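Local coordinates for protein carbohydrate binding module (Uncultured bacterium, PDB 2W3J) that probably binds uronic acid sugars as a calcium-containing, non-catalytic beta-sandwich module of carbohydrate-binding family 35, at residues W43-A48 / N106-V111; A69-N74 / V97-K102; Q56-N61 / T90-V95. One frame throughout, in Å; residues are numbered along the deposited sequence. Where two conformers were deposited one is given.

Contact 1: residues W43-A48 / N106-V111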
# COMPACT_ATOMS: atom_id res chain seq x y z
N TRP A 43 4.19 3.75 -4.97
CA TRP A 43 5.51 3.58 -4.38
C TRP A 43 6.52 3.22 -5.47
O TRP A 43 6.13 2.80 -6.58
CB TRP A 43 5.50 2.42 -3.41
CG TRP A 43 4.60 2.57 -2.17
CD1 TRP A 43 4.94 3.16 -0.98
CD2 TRP A 43 3.27 2.08 -2.03
NE1 TRP A 43 3.88 3.04 -0.08
CE2 TRP A 43 2.85 2.38 -0.71
CE3 TRP A 43 2.40 1.37 -2.87
CZ2 TRP A 43 1.60 2.01 -0.22
CZ3 TRP A 43 1.14 1.01 -2.38
CH2 TRP A 43 0.75 1.35 -1.07
N SER A 44 7.81 3.40 -5.16
CA SER A 44 8.89 3.04 -6.12
C SER A 44 9.96 2.30 -5.33
O SER A 44 10.40 2.76 -4.28
CB SER A 44 9.50 4.31 -6.72
OG SER A 44 10.54 4.03 -7.68
N LEU A 45 10.37 1.14 -5.84
CA LEU A 45 11.39 0.33 -5.17
C LEU A 45 12.38 -0.24 -6.16
O LEU A 45 12.10 -0.32 -7.35
CB LEU A 45 10.75 -0.82 -4.38
CG LEU A 45 10.13 -2.06 -5.02
CD1 LEU A 45 11.14 -2.99 -5.70
CD2 LEU A 45 9.35 -2.83 -3.97
N SER A 46 13.52 -0.67 -5.64
CA SER A 46 14.50 -1.39 -6.46
C SER A 46 14.64 -2.79 -5.93
O SER A 46 14.64 -3.00 -4.71
CB SER A 46 15.86 -0.70 -6.40
OG SER A 46 15.79 0.61 -6.91
N ALA A 47 14.76 -3.76 -6.84
CA ALA A 47 15.00 -5.15 -6.49
C ALA A 47 16.33 -5.58 -7.14
O ALA A 47 16.60 -5.24 -8.28
CB ALA A 47 13.88 -6.04 -6.99
N ALA A 48 17.14 -6.34 -6.40
CA ALA A 48 18.41 -6.85 -6.96
C ALA A 48 18.19 -7.93 -8.03
O ALA A 48 18.96 -8.03 -8.99
CB ALA A 48 19.32 -7.36 -5.85
N ASN A 106 11.05 -0.64 -9.83
CA ASN A 106 9.72 -1.20 -10.00
C ASN A 106 8.73 -0.19 -9.44
O ASN A 106 9.06 0.54 -8.52
CB ASN A 106 9.55 -2.47 -9.19
CG ASN A 106 10.35 -3.64 -9.74
OD1 ASN A 106 9.84 -4.47 -10.48
ND2 ASN A 106 11.63 -3.70 -9.36
N SER A 107 7.52 -0.16 -9.98
CA SER A 107 6.47 0.68 -9.38
C SER A 107 5.41 -0.25 -8.78
O SER A 107 5.14 -1.34 -9.30
CB SER A 107 5.84 1.61 -10.43
OG SER A 107 5.24 0.84 -11.45
N ILE A 108 4.80 0.18 -7.66
CA ILE A 108 3.72 -0.54 -7.07
C ILE A 108 2.64 0.52 -6.85
O ILE A 108 2.94 1.60 -6.38
CB ILE A 108 4.09 -1.13 -5.70
CG1 ILE A 108 5.24 -2.15 -5.83
CG2 ILE A 108 2.86 -1.77 -5.08
CD1 ILE A 108 5.57 -2.83 -4.48
N LYS A 109 1.41 0.20 -7.25
CA LYS A 109 0.29 1.12 -7.06
C LYS A 109 -0.87 0.34 -6.44
O LYS A 109 -1.11 -0.84 -6.74
CB LYS A 109 -0.08 1.80 -8.40
CG LYS A 109 -1.18 2.87 -8.33
CD LYS A 109 -1.37 3.53 -9.74
CE LYS A 109 -2.26 4.81 -9.71
NZ LYS A 109 -2.33 5.52 -11.08
N LEU A 110 -1.61 1.00 -5.55
CA LEU A 110 -2.79 0.39 -5.02
C LEU A 110 -3.95 1.31 -5.42
O LEU A 110 -3.87 2.53 -5.20
CB LEU A 110 -2.68 0.34 -3.50
CG LEU A 110 -3.80 -0.37 -2.72
CD1 LEU A 110 -3.85 -1.88 -2.97
CD2 LEU A 110 -3.57 -0.16 -1.20
N VAL A 111 -5.00 0.72 -5.99
CA VAL A 111 -6.05 1.50 -6.67
C VAL A 111 -7.44 1.07 -6.20
O VAL A 111 -7.82 -0.10 -6.31
CB VAL A 111 -5.98 1.32 -8.22
CG1 VAL A 111 -7.10 2.18 -8.92
CG2 VAL A 111 -4.59 1.73 -8.76
O HOH W 1 8.89 3.43 -9.92
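The indole of W43 meets strand 106-111 at its edge: the carbonyl O of I108 and CB of L110 both lie near the ring plane, and CZ3 of W43 stands 4.0 Å from CB of L110. Beside them, CE3 of W43 reaches CG2 of I108 at 3.9 Å. With CG anti to the carbonyl carbon (chi1 -64°), the indole's benzo edge is directed along the neighbouring strand, while I124 of strand 120-126 packs against W43 from the other sheet. On the same face, in the conformer described, CD2 of L45 touches CD1 of I108 at 3.8 Å and CD1 of L45 rests against the side chain of N106, whose OD1 is bound to the backbone N of K102.

The backbones pair antiparallel. N of W43 donates to O of I108 over 2.9 Å almost linearly (172°), whereas N of I108 approaches O of W43 from above the carbonyl plane. L45 and N106 form the second two-bond pair. On the opposite face, a water donates to OG of S44 and only weakly to O of N106; OG of S44 also bonds to O of A135. Main-chain bonds thus set the register of this sandwich sheet, and its inward face is largely apolar.

Contact 2: residues A69-N74 / V97-K102; sequences ATVVVN and VDIPLK
V73 crosses I99 and L101 at about a right angle, and V71 meets I99 in the same manner, so the contact is made by branched side chains set across one another. The two methyls of V73 divide the work. CG2 of V73 lies 3.8 Å from CG2 of I99, while CG1 of V73, placed anti to the backbone N (chi1 176°), sits 3.9 Å from CD2 of L101 and 3.3 Å from the carbonyl O of P100. Two residues earlier on the strand, CG1 of V71 approaches the same CG2 of I99 at 4.1 Å, so this single methyl serves both valines. CG2 of V71 and CG1 of V97 are more distant, at 4.3 Å. Toward the end of the segments K102, in one of its two conformers, bends its chain obliquely across N74 at the border of the apolar patch.

No hydrogen bond joins the segments, and their strand axes come no closer than 8.0 Å; since the strands also belong to different sheets, this is packing between facing sheets rather than pairing within one. I108 of strand 104-112 also touches I99, and I78 of strand 76-81 lies against V73 and P100. Because the valine-isoleucine-leucine centre is hydrocarbon, with polar N74 and K102 at its end, this part of the beta-sandwich core is held chiefly by van der Waals contact and the burial of apolar surface.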
# COMPACT_ATOMS: atom_id res chain seq x y z
N ALA A 69 -9.45 -3.14 -3.40
CA ALA A 69 -8.48 -2.35 -4.17
C ALA A 69 -7.56 -3.29 -4.93
O ALA A 69 -7.29 -4.39 -4.48
CB ALA A 69 -7.62 -1.49 -3.24
N THR A 70 -7.04 -2.83 -6.04
CA THR A 70 -6.18 -3.66 -6.88
C THR A 70 -4.73 -3.27 -6.71
O THR A 70 -4.40 -2.09 -6.73
CB THR A 70 -6.53 -3.51 -8.37
OG1 THR A 70 -7.95 -3.62 -8.55
CG2 THR A 70 -5.78 -4.56 -9.24
N VAL A 71 -3.87 -4.28 -6.58
CA VAL A 71 -2.43 -4.09 -6.53
C VAL A 71 -1.92 -4.14 -7.98
O VAL A 71 -2.19 -5.12 -8.69
CB VAL A 71 -1.77 -5.21 -5.70
CG1 VAL A 71 -0.23 -5.08 -5.71
CG2 VAL A 71 -2.32 -5.16 -4.25
N VAL A 72 -1.28 -3.05 -8.41
CA VAL A 72 -0.74 -2.90 -9.74
C VAL A 72 0.78 -2.88 -9.63
O VAL A 72 1.33 -2.08 -8.88
CB VAL A 72 -1.19 -1.58 -10.36
CG1 VAL A 72 -0.60 -1.40 -11.78
CG2 VAL A 72 -2.73 -1.53 -10.41
N VAL A 73 1.49 -3.72 -10.39
CA VAL A 73 2.96 -3.69 -10.27
C VAL A 73 3.53 -3.50 -11.66
O VAL A 73 3.17 -4.26 -12.58
CB VAL A 73 3.48 -4.99 -9.62
CG1 VAL A 73 5.02 -4.99 -9.58
CG2 VAL A 73 2.88 -5.17 -8.19
N ASN A 74 4.34 -2.46 -11.83
CA ASN A 74 4.89 -2.11 -13.14
C ASN A 74 3.80 -1.95 -14.19
O ASN A 74 3.92 -2.47 -15.32
CB ASN A 74 5.92 -3.15 -13.55
CG ASN A 74 7.10 -3.16 -12.62
OD1 ASN A 74 7.61 -4.22 -12.24
ND2 ASN A 74 7.53 -1.97 -12.24
N VAL A 97 0.41 -10.12 -0.13
CA VAL A 97 0.18 -10.32 -1.55
C VAL A 97 1.53 -10.60 -2.21
O VAL A 97 2.53 -9.93 -1.91
CB VAL A 97 -0.54 -9.10 -2.18
CG1 VAL A 97 0.29 -7.83 -2.03
CG2 VAL A 97 -0.88 -9.34 -3.65
N ASP A 98 1.56 -11.61 -3.08
CA ASP A 98 2.77 -11.90 -3.83
C ASP A 98 2.85 -11.04 -5.08
O ASP A 98 1.88 -10.91 -5.85
CB ASP A 98 2.85 -13.38 -4.18
CG ASP A 98 3.12 -14.25 -2.95
OD1 ASP A 98 3.56 -13.71 -1.91
OD2 ASP A 98 2.88 -15.48 -3.01
N ILE A 99 4.01 -10.43 -5.30
CA ILE A 99 4.17 -9.55 -6.43
C ILE A 99 5.44 -9.88 -7.25
O ILE A 99 6.52 -10.10 -6.67
CB ILE A 99 4.17 -8.07 -6.00
CG1 ILE A 99 5.30 -7.79 -5.00
CG2 ILE A 99 2.84 -7.70 -5.34
CD1 ILE A 99 5.51 -6.27 -4.73
N PRO A 100 5.31 -9.90 -8.58
CA PRO A 100 6.47 -10.10 -9.44
C PRO A 100 7.25 -8.82 -9.59
O PRO A 100 6.71 -7.81 -10.03
CB PRO A 100 5.85 -10.53 -10.78
CG PRO A 100 4.48 -9.80 -10.80
CD PRO A 100 4.04 -9.82 -9.34
N LEU A 101 8.53 -8.85 -9.23
CA LEU A 101 9.38 -7.70 -9.40
C LEU A 101 10.49 -8.00 -10.40
O LEU A 101 10.96 -9.14 -10.51
CB LEU A 101 10.02 -7.29 -8.06
CG LEU A 101 9.01 -6.89 -6.98
CD1 LEU A 101 9.76 -6.56 -5.68
CD2 LEU A 101 8.21 -5.66 -7.49
N LYS A 102 10.91 -6.97 -11.10
CA LYS A 102 12.00 -7.05 -12.06
C LYS A 102 13.27 -6.54 -11.40
O LYS A 102 13.21 -5.78 -10.41
CB LYS A 102 11.69 -6.18 -13.27
CG LYS A 102 10.40 -6.51 -14.01
CD LYS A 102 10.44 -5.99 -15.45
CE LYS A 102 9.75 -4.65 -15.66
NZ LYS A 102 8.35 -4.80 -16.18

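Contact 3: residues Q56-N61 / T90-V95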
# COMPACT_ATOMS: atom_id res chain seq x y z
N GLN A 56 3.50 -7.04 2.34
CA GLN A 56 2.45 -7.00 3.32
C GLN A 56 1.98 -5.56 3.50
O GLN A 56 2.77 -4.67 3.77
CB GLN A 56 2.95 -7.54 4.66
CG GLN A 56 1.85 -7.50 5.74
CD GLN A 56 2.27 -8.21 6.99
OE1 GLN A 56 2.12 -9.44 7.12
NE2 GLN A 56 2.81 -7.46 7.92
N ILE A 57 0.67 -5.35 3.36
CA ILE A 57 0.10 -4.00 3.51
C ILE A 57 -0.58 -3.92 4.84
O ILE A 57 -1.39 -4.79 5.18
CB ILE A 57 -0.92 -3.73 2.38
CG1 ILE A 57 -0.20 -3.82 1.03
CG2 ILE A 57 -1.55 -2.30 2.56
CD1 ILE A 57 -1.17 -3.83 -0.22
N ARG A 58 -0.22 -2.92 5.65
CA ARG A 58 -0.85 -2.76 6.96
C ARG A 58 -1.87 -1.62 6.84
O ARG A 58 -1.58 -0.57 6.27
CB ARG A 58 0.19 -2.43 8.03
CG ARG A 58 -0.35 -2.42 9.45
CD ARG A 58 0.83 -2.30 10.46
NE ARG A 58 0.37 -2.44 11.85
CZ ARG A 58 0.17 -1.43 12.70
NH1 ARG A 58 0.35 -0.16 12.31
NH2 ARG A 58 -0.25 -1.70 13.93
N PHE A 59 -3.08 -1.84 7.33
CA PHE A 59 -4.17 -0.92 7.03
C PHE A 59 -5.18 -0.86 8.14
O PHE A 59 -5.27 -1.78 8.99
CB PHE A 59 -4.88 -1.35 5.70
CG PHE A 59 -5.64 -2.66 5.79
CD1 PHE A 59 -7.02 -2.68 6.07
CD2 PHE A 59 -4.98 -3.87 5.58
CE1 PHE A 59 -7.73 -3.89 6.13
CE2 PHE A 59 -5.68 -5.09 5.65
CZ PHE A 59 -7.05 -5.11 5.91
N GLY A 60 -5.95 0.22 8.12
CA GLY A 60 -7.06 0.38 9.05
C GLY A 60 -8.35 0.45 8.26
O GLY A 60 -8.46 1.16 7.24
N ASN A 61 -9.31 -0.32 8.71
CA ASN A 61 -10.66 -0.23 8.15
C ASN A 61 -11.68 -0.68 9.19
O ASN A 61 -11.85 -1.87 9.46
CB ASN A 61 -10.81 -1.04 6.83
CG ASN A 61 -12.23 -0.92 6.26
OD1 ASN A 61 -12.98 -0.06 6.71
ND2 ASN A 61 -12.59 -1.76 5.26
N THR A 90 -8.99 0.82 16.11
CA THR A 90 -7.81 0.65 16.97
C THR A 90 -7.01 -0.61 16.65
O THR A 90 -5.86 -0.78 17.09
CB THR A 90 -8.13 0.64 18.47
OG1 THR A 90 -8.57 -0.68 18.88
CG2 THR A 90 -9.19 1.69 18.81
N GLN A 91 -7.63 -1.50 15.88
CA GLN A 91 -6.99 -2.75 15.52
C GLN A 91 -6.61 -2.71 14.05
O GLN A 91 -7.45 -2.86 13.14
CB GLN A 91 -7.93 -3.93 15.81
CG GLN A 91 -7.40 -5.27 15.33
CD GLN A 91 -6.17 -5.73 16.11
OE1 GLN A 91 -6.26 -6.05 17.29
NE2 GLN A 91 -5.01 -5.73 15.45
N TRP A 92 -5.34 -2.45 13.81
CA TRP A 92 -4.84 -2.39 12.45
C TRP A 92 -4.79 -3.82 11.91
O TRP A 92 -4.72 -4.79 12.69
CB TRP A 92 -3.44 -1.74 12.46
CG TRP A 92 -3.52 -0.28 12.81
CD1 TRP A 92 -3.66 0.28 14.05
CD2 TRP A 92 -3.53 0.80 11.87
NE1 TRP A 92 -3.72 1.66 13.95
CE2 TRP A 92 -3.65 2.00 12.62
CE3 TRP A 92 -3.42 0.87 10.48
CZ2 TRP A 92 -3.68 3.26 12.01
CZ3 TRP A 92 -3.47 2.12 9.87
CH2 TRP A 92 -3.57 3.30 10.64
N GLN A 93 -4.84 -3.96 10.58
CA GLN A 93 -4.93 -5.28 9.94
C GLN A 93 -3.79 -5.40 8.96
O GLN A 93 -3.17 -4.40 8.59
CB GLN A 93 -6.26 -5.39 9.19
CG GLN A 93 -7.50 -5.20 10.10
CD GLN A 93 -8.79 -5.30 9.30
OE1 GLN A 93 -9.58 -4.34 9.22
NE2 GLN A 93 -9.03 -6.47 8.72
N THR A 94 -3.50 -6.62 8.53
CA THR A 94 -2.46 -6.80 7.52
C THR A 94 -2.99 -7.74 6.44
O THR A 94 -3.85 -8.58 6.71
CB THR A 94 -1.17 -7.37 8.11
OG1 THR A 94 -1.46 -8.57 8.84
CG2 THR A 94 -0.50 -6.37 9.06
N VAL A 95 -2.52 -7.55 5.21
CA VAL A 95 -2.85 -8.49 4.14
C VAL A 95 -1.58 -8.74 3.36
O VAL A 95 -0.82 -7.81 3.10
CB VAL A 95 -3.98 -7.97 3.22
CG1 VAL A 95 -3.68 -6.60 2.61
CG2 VAL A 95 -4.31 -9.02 2.11
O HOH W 2 -9.20 -1.94 11.12
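R58 lays its guanidinium flat on the indole of W92, centres 4.5 Å apart and planes at 15°, a cation-pi stack at the densely packed end of the contact. CG stands anti to the backbone N (chi1 -173°) and the chain runs extended to NE, which carries the planar group across to W92, where NH2 of R58 lies 3.5 Å from CB of W92. NH1 of R58 also forms a salt bridge with D122, a calcium ligand, and NE1 of W92 bonds to O of A23. Were R58 an alanine, D122 would probably lose its arginine partner, keeping only the calcium ion among the charges named here, and the stacked face of W92 would be uncovered.

On the other face of the sheet, CB of Q93 sits over the ring of F59, 3.7 Å from its centroid, in a CH-pi contact; F83 meets F59 edge-to-face. Between the faces, antiparallel backbone bonds include a short one from N of Q93 to O of F59, 2.7 Å. Buried N61 is held by bonds to G63, F83 and S65, and a water accepts from its N and probably donates to O of Q91.

The solvent side is looser: CB of exposed T94 lies 3.7 Å from CD of Q56. The pairing of strand 93-101, at the border of its sheet, with strand 51-60 is part of the beta-sandwich of this module, and its arginine-tryptophan stack adjoins a calcium site.

Overall arrangement
Contacts 1 and 2 have centres 8 Å apart and touch: strands 104-112 and 69-73 are neighbours in one sheet, with probable hydrogen bonds from N of V72 to O of K109 and from N of T70 to O of V111. Contact 3 belongs to the facing four-stranded sheet, its centre about 19 Å from that of contact 1 and 18 Å from that of contact 2. Strand 93-101 serves two contacts, packing across the sandwich in contact 2 and pairing within its sheet in contact 3. Along the chain, contact 1 closes a loop that encloses the other two, whose segments alternate. Sequence-distant strands are thereby brought together in a single beta-sandwich domain.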